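Local coordinates for putative metallopeptidase (Corynebacterium diphtheriae, PDB 3QOC), which is the N-terminal, creatinase/prolidase-like domain of a larger protein that is probably a metal-dependent aminopeptidase, at residues 58-67 / 74-85; 23-31 / 123-131. One frame throughout, in Å; residues are numbered along the deposited sequence.

Both contacts belong to the creatinase/prolidase N-terminal domain and both reach its six-stranded mixed sheet, on opposite sides of the centre of the chain. Contact 1 pairs strand 58-62 with strand 78-81, an outermost strand, within a beta-alpha-beta unit whose helix is 67-73. Contact 2 joins 23-31, which leads into the inner strand 28-31, to 123-131, which carries the other outermost strand, 122-127. Along the chain, both segments of contact 1 fall between the two of contact 2. The centres lie about 20 Å apart and the nearest atoms about 6 Å, without touching. A local pairing thus completes one side of the sheet, and a long-range one covers the other.

Contact 1: 58-67 / 74-85; sequences ARISTDGRYI and VPDIESLMARNC
Leu80 O takes two bonds from strand 58-62: one from Ser61 OG at 2.9 Å, the other from the backbone N of Thr62. The two donors reach the carbonyl from opposite faces of its plane, so the hydroxyl adds a side-chain grip to the parallel pairing. Ile60 N to Glu78 O, Leu80 N to Ile60 O and Ala82 N to Thr62 O continue that pairing. Beyond the strand, Arg65 clasps Asp63 side-on, its NE to OD1 and NH2 to OD2, and Arg65 N bonds Asp63 OD1 in an Asx turn. Extended from CG to NE, the Arg59 side chain places NE 3.5 Å from Glu78 OE2. This salt bridge is one of charge alone, because the oxygen lies well out of the guanidinium plane and the flat groups are turned 61° apart. The stronger partner of Arg59 is Asp92, in a salt bridge with NH1; a water links NH2 to Ser79 O, and Leu80 covers one guanidinium face.

On the face of Ile60 and Ser79, which Ile70 of helix 67-73 covers, Ile77 points CG2 at the start of strand 58-62, within 3.4 Å of Ala58 O and 4.0 Å of Ile60 CB. Further along, Ile67 and the selenomethionine Met81 cross at about a right angle, Ile67 CD1 lying 3.8 Å from Met81 CB; the chain of Met81, extended as far as the selenium, brings SE up to Gly64 CA. On the other face, beside Ser61, Cys85 SG, turned beside its backbone N (chi1 -73°), settles 3.5 Å from Thr62 CA.

Backbone bonds and the Ser61 hydroxyl thus fix the parallel pair of a beta-alpha-beta crossover, apolar side chains pack on the face towards its helix, and the Arg59 face mixes charged groups with Leu80 and Cys85.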
loop_
_atom_site.group_PDB
_atom_site.type_symbol
_atom_site.label_atom_id
_atom_site.label_comp_id
_atom_site.label_asym_id
_atom_site.label_seq_id
_atom_site.Cartn_x
_atom_site.Cartn_y
_atom_site.Cartn_z
ATOM N N ALA A 58 -3.966 1.856 7.231
ATOM C CA ALA A 58 -3.769 1.323 5.885
ATOM C C ALA A 58 -4.877 1.776 4.951
ATOM O O ALA A 58 -5.921 2.101 5.389
ATOM C CB ALA A 58 -3.635 -0.208 5.861
ATOM N N ARG A 59 -4.611 1.792 3.654
ATOM C CA ARG A 59 -5.634 2.098 2.663
ATOM C C ARG A 59 -5.320 1.288 1.413
ATOM O O ARG A 59 -4.171 1.091 1.073
ATOM C CB ARG A 59 -5.581 3.586 2.358
ATOM C CG ARG A 59 -6.850 4.088 1.699
ATOM C CD ARG A 59 -6.773 5.606 1.495
ATOM N NE ARG A 59 -8.013 6.162 0.975
ATOM C CZ ARG A 59 -8.112 7.310 0.314
ATOM N NH1 ARG A 59 -7.020 8.029 0.061
ATOM N NH2 ARG A 59 -9.308 7.760 -0.067
ATOM N N ILE A 60 -6.347 0.796 0.751
ATOM C CA ILE A 60 -6.189 -0.118 -0.323
ATOM C C ILE A 60 -6.954 0.415 -1.528
ATOM O O ILE A 60 -7.935 1.154 -1.408
ATOM C CB ILE A 60 -6.622 -1.515 0.081
ATOM C CG1 ILE A 60 -6.108 -2.508 -0.950
ATOM C CG2 ILE A 60 -8.159 -1.606 0.254
ATOM C CD1 ILE A 60 -6.246 -4.030 -0.444
ATOM N N SER A 61 -6.434 0.166 -2.714
ATOM C CA SER A 61 -7.130 0.697 -3.876
ATOM C C SER A 61 -7.298 -0.359 -4.961
ATOM O O SER A 61 -6.448 -1.177 -5.144
ATOM C CB SER A 61 -6.312 1.869 -4.432
ATOM O OG SER A 61 -6.917 2.317 -5.621
ATOM N N THR A 62 -8.387 -0.281 -5.718
ATOM C CA THR A 62 -8.599 -1.224 -6.810
ATOM C C THR A 62 -9.587 -0.589 -7.814
ATOM O O THR A 62 -10.147 0.494 -7.533
ATOM C CB THR A 62 -9.085 -2.561 -6.319
ATOM O OG1 THR A 62 -8.990 -3.505 -7.395
ATOM C CG2 THR A 62 -10.542 -2.496 -5.858
ATOM N N ASP A 63 -9.741 -1.210 -8.983
ATOM C CA ASP A 63 -10.680 -0.715 -9.998
ATOM C C ASP A 63 -12.122 -1.130 -9.731
ATOM O O ASP A 63 -12.435 -1.887 -8.795
ATOM C CB ASP A 63 -10.221 -1.157 -11.405
ATOM C CG ASP A 63 -10.185 -2.634 -11.545
ATOM O OD1 ASP A 63 -11.290 -3.210 -11.655
ATOM O OD2 ASP A 63 -9.070 -3.237 -11.488
ATOM N N GLY A 64 -13.031 -0.650 -10.570
ATOM C CA GLY A 64 -14.466 -0.836 -10.334
ATOM C C GLY A 64 -14.917 -2.270 -10.421
ATOM O O GLY A 64 -15.897 -2.663 -9.790
ATOM N N ARG A 65 -14.186 -3.092 -11.157
ATOM C CA ARG A 65 -14.548 -4.520 -11.241
ATOM C C ARG A 65 -14.434 -5.224 -9.887
ATOM O O ARG A 65 -15.147 -6.201 -9.614
ATOM C CB ARG A 65 -13.753 -5.187 -12.376
ATOM C CG ARG A 65 -13.129 -6.454 -12.097
ATOM C CD ARG A 65 -12.044 -6.695 -13.202
ATOM N NE ARG A 65 -10.855 -5.842 -13.033
ATOM C CZ ARG A 65 -9.621 -6.216 -13.367
ATOM N NH1 ARG A 65 -9.367 -7.408 -13.950
ATOM N NH2 ARG A 65 -8.614 -5.381 -13.117
ATOM N N TYR A 66 -13.612 -4.684 -8.988
ATOM C CA TYR A 66 -13.293 -5.405 -7.770
ATOM C C TYR A 66 -13.830 -4.736 -6.480
ATOM O O TYR A 66 -13.486 -5.171 -5.390
ATOM C CB TYR A 66 -11.834 -5.590 -7.680
ATOM C CG TYR A 66 -11.146 -6.585 -8.587
ATOM C CD1 TYR A 66 -11.507 -7.871 -8.625
ATOM C CD2 TYR A 66 -10.068 -6.204 -9.343
ATOM C CE1 TYR A 66 -10.812 -8.786 -9.400
ATOM C CE2 TYR A 66 -9.373 -7.095 -10.088
ATOM C CZ TYR A 66 -9.760 -8.387 -10.135
ATOM O OH TYR A 66 -9.031 -9.342 -10.851
ATOM N N ILE A 67 -14.659 -3.699 -6.594
ATOM C CA ILE A 67 -15.164 -2.993 -5.392
ATOM C C ILE A 67 -15.973 -3.867 -4.466
ATOM O O ILE A 67 -15.771 -3.850 -3.248
ATOM C CB ILE A 67 -15.976 -1.761 -5.782
ATOM C CG1 ILE A 67 -15.051 -0.766 -6.479
ATOM C CG2 ILE A 67 -16.609 -0.968 -4.542
ATOM C CD1 ILE A 67 -13.882 -0.393 -5.670
ATOM N N VAL A 74 -11.492 -7.869 2.103
ATOM C CA VAL A 74 -10.671 -7.038 2.924
ATOM C C VAL A 74 -11.586 -6.073 3.707
ATOM O O VAL A 74 -11.615 -4.906 3.409
ATOM C CB VAL A 74 -9.664 -6.239 2.101
ATOM C CG1 VAL A 74 -8.691 -5.534 3.049
ATOM C CG2 VAL A 74 -8.901 -7.151 1.042
ATOM N N PRO A 75 -12.308 -6.584 4.735
ATOM C CA PRO A 75 -13.326 -5.739 5.348
ATOM C C PRO A 75 -12.743 -4.753 6.361
ATOM O O PRO A 75 -13.457 -3.848 6.746
ATOM C CB PRO A 75 -14.331 -6.744 5.969
ATOM C CG PRO A 75 -13.469 -8.033 6.240
ATOM C CD PRO A 75 -12.426 -7.991 5.104
ATOM N N ASP A 76 -11.437 -4.850 6.638
ATOM C CA ASP A 76 -10.731 -4.062 7.639
ATOM C C ASP A 76 -9.835 -2.924 7.084
ATOM O O ASP A 76 -9.179 -2.187 7.881
ATOM C CB ASP A 76 -9.920 -5.003 8.602
ATOM C CG ASP A 76 -8.979 -5.972 7.846
ATOM O OD1 ASP A 76 -9.119 -6.072 6.587
ATOM O OD2 ASP A 76 -8.099 -6.650 8.501
ATOM N N ILE A 77 -9.846 -2.678 5.754
ATOM C CA ILE A 77 -9.104 -1.540 5.222
ATOM C C ILE A 77 -10.026 -0.749 4.315
ATOM O O ILE A 77 -10.716 -1.313 3.482
ATOM C CB ILE A 77 -7.828 -2.005 4.457
ATOM C CG1 ILE A 77 -7.043 -3.037 5.239
ATOM C CG2 ILE A 77 -6.903 -0.788 4.001
ATOM C CD1 ILE A 77 -5.728 -3.541 4.511
ATOM N N GLU A 78 -10.084 0.570 4.507
ATOM C CA GLU A 78 -10.863 1.497 3.656
ATOM C C GLU A 78 -10.293 1.456 2.236
ATOM O O GLU A 78 -9.070 1.370 2.032
ATOM C CB GLU A 78 -10.750 2.918 4.262
ATOM C CG GLU A 78 -11.325 4.042 3.471
ATOM C CD GLU A 78 -10.935 5.403 4.097
ATOM O OE1 GLU A 78 -11.833 6.032 4.714
ATOM O OE2 GLU A 78 -9.721 5.786 4.021
ATOM N N SER A 79 -11.188 1.439 1.265
ATOM C CA SER A 79 -10.861 1.233 -0.125
ATOM C C SER A 79 -11.125 2.506 -0.893
ATOM O O SER A 79 -11.942 3.322 -0.507
ATOM C CB SER A 79 -11.699 0.080 -0.737
ATOM O OG SER A 79 -13.101 0.395 -0.871
ATOM N N LEU A 80 -10.377 2.659 -1.976
ATOM C CA LEU A 80 -10.508 3.800 -2.896
ATOM C C LEU A 80 -10.599 3.179 -4.270
ATOM O O LEU A 80 -9.700 2.436 -4.690
ATOM C CB LEU A 80 -9.231 4.631 -2.903
ATOM C CG LEU A 80 -9.068 5.709 -3.975
ATOM C CD1 LEU A 80 -10.139 6.796 -3.778
ATOM C CD2 LEU A 80 -7.721 6.410 -3.825
HETATM N N MSE A 81 -11.637 3.538 -5.005
HETATM C CA MSE A 81 -11.753 3.066 -6.383
HETATM C C MSE A 81 -10.915 3.933 -7.315
HETATM O O MSE A 81 -11.065 5.134 -7.309
HETATM C CB MSE A 81 -13.220 3.188 -6.860
HETATM C CG MSE A 81 -13.399 2.568 -8.229
HETATM SE SE MSE A 81 -15.389 2.570 -8.766
HETATM C CE MSE A 81 -15.426 4.422 -9.457
ATOM N N ALA A 82 -10.146 3.306 -8.182
ATOM C CA ALA A 82 -9.355 4.032 -9.183
ATOM C C ALA A 82 -8.990 3.065 -10.342
ATOM O O ALA A 82 -8.604 1.932 -10.044
ATOM C CB ALA A 82 -8.020 4.518 -8.521
ATOM N N ARG A 83 -9.068 3.511 -11.596
ATOM C CA ARG A 83 -8.499 2.756 -12.728
ATOM C C ARG A 83 -6.983 2.520 -12.470
ATOM O O ARG A 83 -6.512 1.345 -12.488
ATOM C CB ARG A 83 -8.737 3.464 -14.063
ATOM C CG ARG A 83 -10.142 3.204 -14.668
ATOM C CD ARG A 83 -10.616 4.234 -15.706
ATOM N NE ARG A 83 -12.085 4.296 -15.765
ATOM C CZ ARG A 83 -12.793 4.860 -16.760
ATOM N NH1 ARG A 83 -12.175 5.401 -17.814
ATOM N NH2 ARG A 83 -14.129 4.853 -16.726
ATOM N N ASN A 84 -6.268 3.594 -12.108
ATOM C CA ASN A 84 -4.819 3.574 -11.836
ATOM C C ASN A 84 -4.472 3.695 -10.348
ATOM O O ASN A 84 -4.358 4.774 -9.776
ATOM C CB ASN A 84 -4.118 4.619 -12.672
ATOM C CG ASN A 84 -4.439 4.462 -14.149
ATOM O OD1 ASN A 84 -4.143 3.401 -14.753
ATOM N ND2 ASN A 84 -5.105 5.477 -14.735
ATOM N N CYS A 85 -4.356 2.533 -9.739
ATOM C CA CYS A 85 -4.490 2.365 -8.284
ATOM C C CYS A 85 -3.414 3.077 -7.484
ATOM O O CYS A 85 -3.712 3.810 -6.549
ATOM C CB CYS A 85 -4.367 0.834 -7.970
ATOM S SG CYS A 85 -5.846 0.019 -8.500
HETATM O O HOH W 1 -8.494 1.711 6.563
HETATM O O HOH W 2 -11.586 5.724 0.394
HETATM O O HOH W 3 -15.210 -1.664 -1.701
#

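Contact 2: 23-31 / 123-131; sequences AKRIDAMLV and ELIPVTGAI
Bends at chi2 (74°) and chi3 carry the tip of the selenomethionine Met29 towards Val127, although the side chain first sets off with CG anti to the backbone N. Its CE meets Val127 CG1 tip to tip at 3.6 Å. In Ile26, with chi1 at 46°, CG1 is tucked between the backbone N and the carbonyl carbon, and CG2 stands beside the backbone N. Ile26 CG2 lies 3.8 Å from Ile125 CB, the two isoleucines sliding past each other in opposite directions, while Ile26 CD1 reaches across to Val127 CG2 at 4.1 Å.

Val127 is gripped through both methyls. Its CG1 also lies under the end of Lys24, whose chain crosses the valine at about a right angle and places NZ 3.7 Å from Val127 CG1; the aliphatic CD of Lys24 covers the same methyl. Past the strand end the chain curls back, and Ile131 CG2 approaches Met29 CE at 4.1 Å, with a looser brush against Val31 CG2. Contact across the two segments is thus almost wholly van der Waals packing.

The Schellman motif at Arg25 ends helix 21-24 and turns the chain through Ile26 towards strand 28-31. Strand 97-102 lies between strands 28-31 and 122-127 in the sheet, bonding through Gly100 to the backbones of Ala28 and Leu30, so the side chains of Lys24, Ile26 and Met29 reach over it to Ile125 and Val127. Helix 108-117 packs against Leu30 and Leu124, whereas helix 34-41 borders Val31. The contact joins the helix-to-strand connection before the inner strand 28-31 to the edge strand 122-127 and the segment after it, where the last modelled residues, from Gly129 (bonded through N to Asp104) on, fold in beside Met29.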
loop_
_atom_site.group_PDB
_atom_site.type_symbol
_atom_site.label_atom_id
_atom_site.label_comp_id
_atom_site.label_asym_id
_atom_site.label_seq_id
_atom_site.Cartn_x
_atom_site.Cartn_y
_atom_site.Cartn_z
ATOM N N ALA A 23 13.243 1.523 10.806
ATOM C CA ALA A 23 14.554 1.069 10.307
ATOM C C ALA A 23 14.843 1.358 8.806
ATOM O O ALA A 23 15.989 1.598 8.422
ATOM C CB ALA A 23 14.749 -0.431 10.600
ATOM N N LYS A 24 13.827 1.304 7.957
ATOM C CA LYS A 24 14.026 1.605 6.535
ATOM C C LYS A 24 13.955 3.140 6.350
ATOM O O LYS A 24 14.096 3.639 5.222
ATOM C CB LYS A 24 12.991 0.877 5.657
ATOM C CG LYS A 24 13.269 -0.642 5.386
ATOM C CD LYS A 24 11.932 -1.445 5.105
ATOM C CE LYS A 24 12.160 -3.000 5.015
ATOM N NZ LYS A 24 11.820 -3.699 3.684
ATOM N N ARG A 25 13.767 3.871 7.462
ATOM C CA ARG A 25 13.625 5.304 7.477
ATOM C C ARG A 25 12.512 5.824 6.553
ATOM O O ARG A 25 12.795 6.675 5.714
ATOM C CB ARG A 25 14.975 5.944 7.105
ATOM N N ILE A 26 11.281 5.314 6.707
ATOM C CA ILE A 26 10.105 5.764 5.956
ATOM C C ILE A 26 8.883 5.853 6.875
ATOM O O ILE A 26 8.866 5.242 7.922
ATOM C CB ILE A 26 9.773 4.811 4.775
ATOM C CG1 ILE A 26 9.830 3.348 5.209
ATOM C CG2 ILE A 26 10.783 5.007 3.605
ATOM C CD1 ILE A 26 9.466 2.307 4.020
ATOM N N ASP A 27 7.868 6.604 6.453
ATOM C CA ASP A 27 6.628 6.795 7.169
ATOM C C ASP A 27 5.493 5.895 6.709
ATOM O O ASP A 27 4.485 5.804 7.366
ATOM C CB ASP A 27 6.164 8.223 6.953
ATOM C CG ASP A 27 7.133 9.249 7.554
ATOM O OD1 ASP A 27 7.443 9.106 8.747
ATOM O OD2 ASP A 27 7.614 10.171 6.859
ATOM N N ALA A 28 5.624 5.333 5.528
ATOM C CA ALA A 28 4.616 4.518 4.917
ATOM C C ALA A 28 5.247 3.716 3.791
ATOM O O ALA A 28 6.286 4.107 3.219
ATOM C CB ALA A 28 3.571 5.358 4.373
HETATM N N MSE A 29 4.609 2.605 3.491
HETATM C CA MSE A 29 5.043 1.756 2.449
HETATM C C MSE A 29 3.899 1.600 1.454
HETATM O O MSE A 29 2.747 1.301 1.803
HETATM C CB MSE A 29 5.468 0.429 3.045
HETATM C CG MSE A 29 5.969 -0.559 2.059
HETATM SE SE MSE A 29 7.851 -0.062 1.395
HETATM C CE MSE A 29 8.780 -1.887 1.844
ATOM N N LEU A 30 4.226 1.816 0.189
ATOM C CA LEU A 30 3.321 1.601 -0.919
ATOM C C LEU A 30 3.655 0.247 -1.553
ATOM O O LEU A 30 4.730 0.045 -2.108
ATOM C CB LEU A 30 3.540 2.683 -1.952
ATOM C CG LEU A 30 2.775 2.539 -3.298
ATOM C CD1 LEU A 30 1.283 2.480 -3.054
ATOM C CD2 LEU A 30 3.049 3.689 -4.198
ATOM N N VAL A 31 2.746 -0.695 -1.455
ATOM C CA VAL A 31 2.958 -2.026 -1.976
ATOM C C VAL A 31 2.233 -2.159 -3.303
ATOM O O VAL A 31 1.035 -1.899 -3.383
ATOM C CB VAL A 31 2.343 -3.013 -0.976
ATOM C CG1 VAL A 31 2.638 -4.481 -1.420
ATOM C CG2 VAL A 31 2.908 -2.721 0.438
ATOM N N GLU A 123 8.018 12.491 -0.335
ATOM C CA GLU A 123 9.171 11.945 -1.002
ATOM C C GLU A 123 9.035 10.416 -1.184
ATOM O O GLU A 123 8.737 9.718 -0.218
ATOM C CB GLU A 123 10.378 12.296 -0.148
ATOM C CG GLU A 123 11.725 11.879 -0.728
ATOM C CD GLU A 123 12.966 12.368 0.060
ATOM O OE1 GLU A 123 12.857 12.863 1.243
ATOM O OE2 GLU A 123 14.053 12.269 -0.562
ATOM N N LEU A 124 9.239 9.916 -2.412
ATOM C CA LEU A 124 9.294 8.478 -2.707
ATOM C C LEU A 124 10.664 7.934 -2.485
ATOM O O LEU A 124 11.613 8.493 -2.997
ATOM C CB LEU A 124 8.900 8.202 -4.154
ATOM C CG LEU A 124 7.369 8.175 -4.389
ATOM C CD1 LEU A 124 6.560 9.141 -3.603
ATOM C CD2 LEU A 124 7.064 8.415 -5.875
ATOM N N ILE A 125 10.774 6.838 -1.733
ATOM C CA ILE A 125 12.029 6.238 -1.356
ATOM C C ILE A 125 12.154 4.786 -1.871
ATOM O O ILE A 125 11.348 3.922 -1.488
ATOM C CB ILE A 125 12.110 6.121 0.200
ATOM C CG1 ILE A 125 11.867 7.487 0.904
ATOM C CG2 ILE A 125 13.425 5.524 0.617
ATOM C CD1 ILE A 125 12.843 8.555 0.449
ATOM N N PRO A 126 13.194 4.490 -2.663
ATOM C CA PRO A 126 13.383 3.118 -3.145
ATOM C C PRO A 126 13.740 2.158 -2.042
ATOM O O PRO A 126 14.756 2.324 -1.392
ATOM C CB PRO A 126 14.558 3.235 -4.151
ATOM C CG PRO A 126 15.278 4.544 -3.763
ATOM C CD PRO A 126 14.175 5.449 -3.247
ATOM N N VAL A 127 12.923 1.147 -1.830
ATOM C CA VAL A 127 13.201 0.148 -0.821
ATOM C C VAL A 127 13.358 -1.152 -1.559
ATOM O O VAL A 127 12.500 -1.496 -2.364
ATOM C CB VAL A 127 12.019 0.054 0.153
ATOM C CG1 VAL A 127 12.228 -1.039 1.171
ATOM C CG2 VAL A 127 11.766 1.418 0.803
ATOM N N THR A 128 14.474 -1.851 -1.325
ATOM C CA THR A 128 14.734 -3.170 -1.927
ATOM C C THR A 128 14.272 -4.350 -1.018
ATOM O O THR A 128 14.087 -4.191 0.176
ATOM C CB THR A 128 16.241 -3.345 -2.254
ATOM O OG1 THR A 128 16.987 -3.373 -1.040
ATOM C CG2 THR A 128 16.775 -2.201 -3.127
ATOM N N GLY A 129 14.128 -5.540 -1.606
ATOM C CA GLY A 129 13.661 -6.729 -0.904
ATOM C C GLY A 129 12.169 -7.059 -1.157
ATOM O O GLY A 129 11.409 -6.246 -1.692
ATOM N N ALA A 130 11.754 -8.259 -0.749
ATOM C CA ALA A 130 10.351 -8.676 -0.772
ATOM C C ALA A 130 9.665 -8.249 0.562
ATOM O O ALA A 130 9.590 -9.037 1.488
ATOM C CB ALA A 130 10.273 -10.251 -0.997
ATOM N N ILE A 131 9.232 -6.982 0.645
ATOM C CA ILE A 131 8.725 -6.350 1.885
ATOM C C ILE A 131 9.300 -6.983 3.197
ATOM O O ILE A 131 8.736 -7.958 3.764
ATOM C CB ILE A 131 7.166 -6.340 1.894
ATOM C CG1 ILE A 131 6.640 -7.707 1.458
ATOM C CG2 ILE A 131 6.572 -5.233 0.945
ATOM C CD1 ILE A 131 5.188 -8.036 1.898
#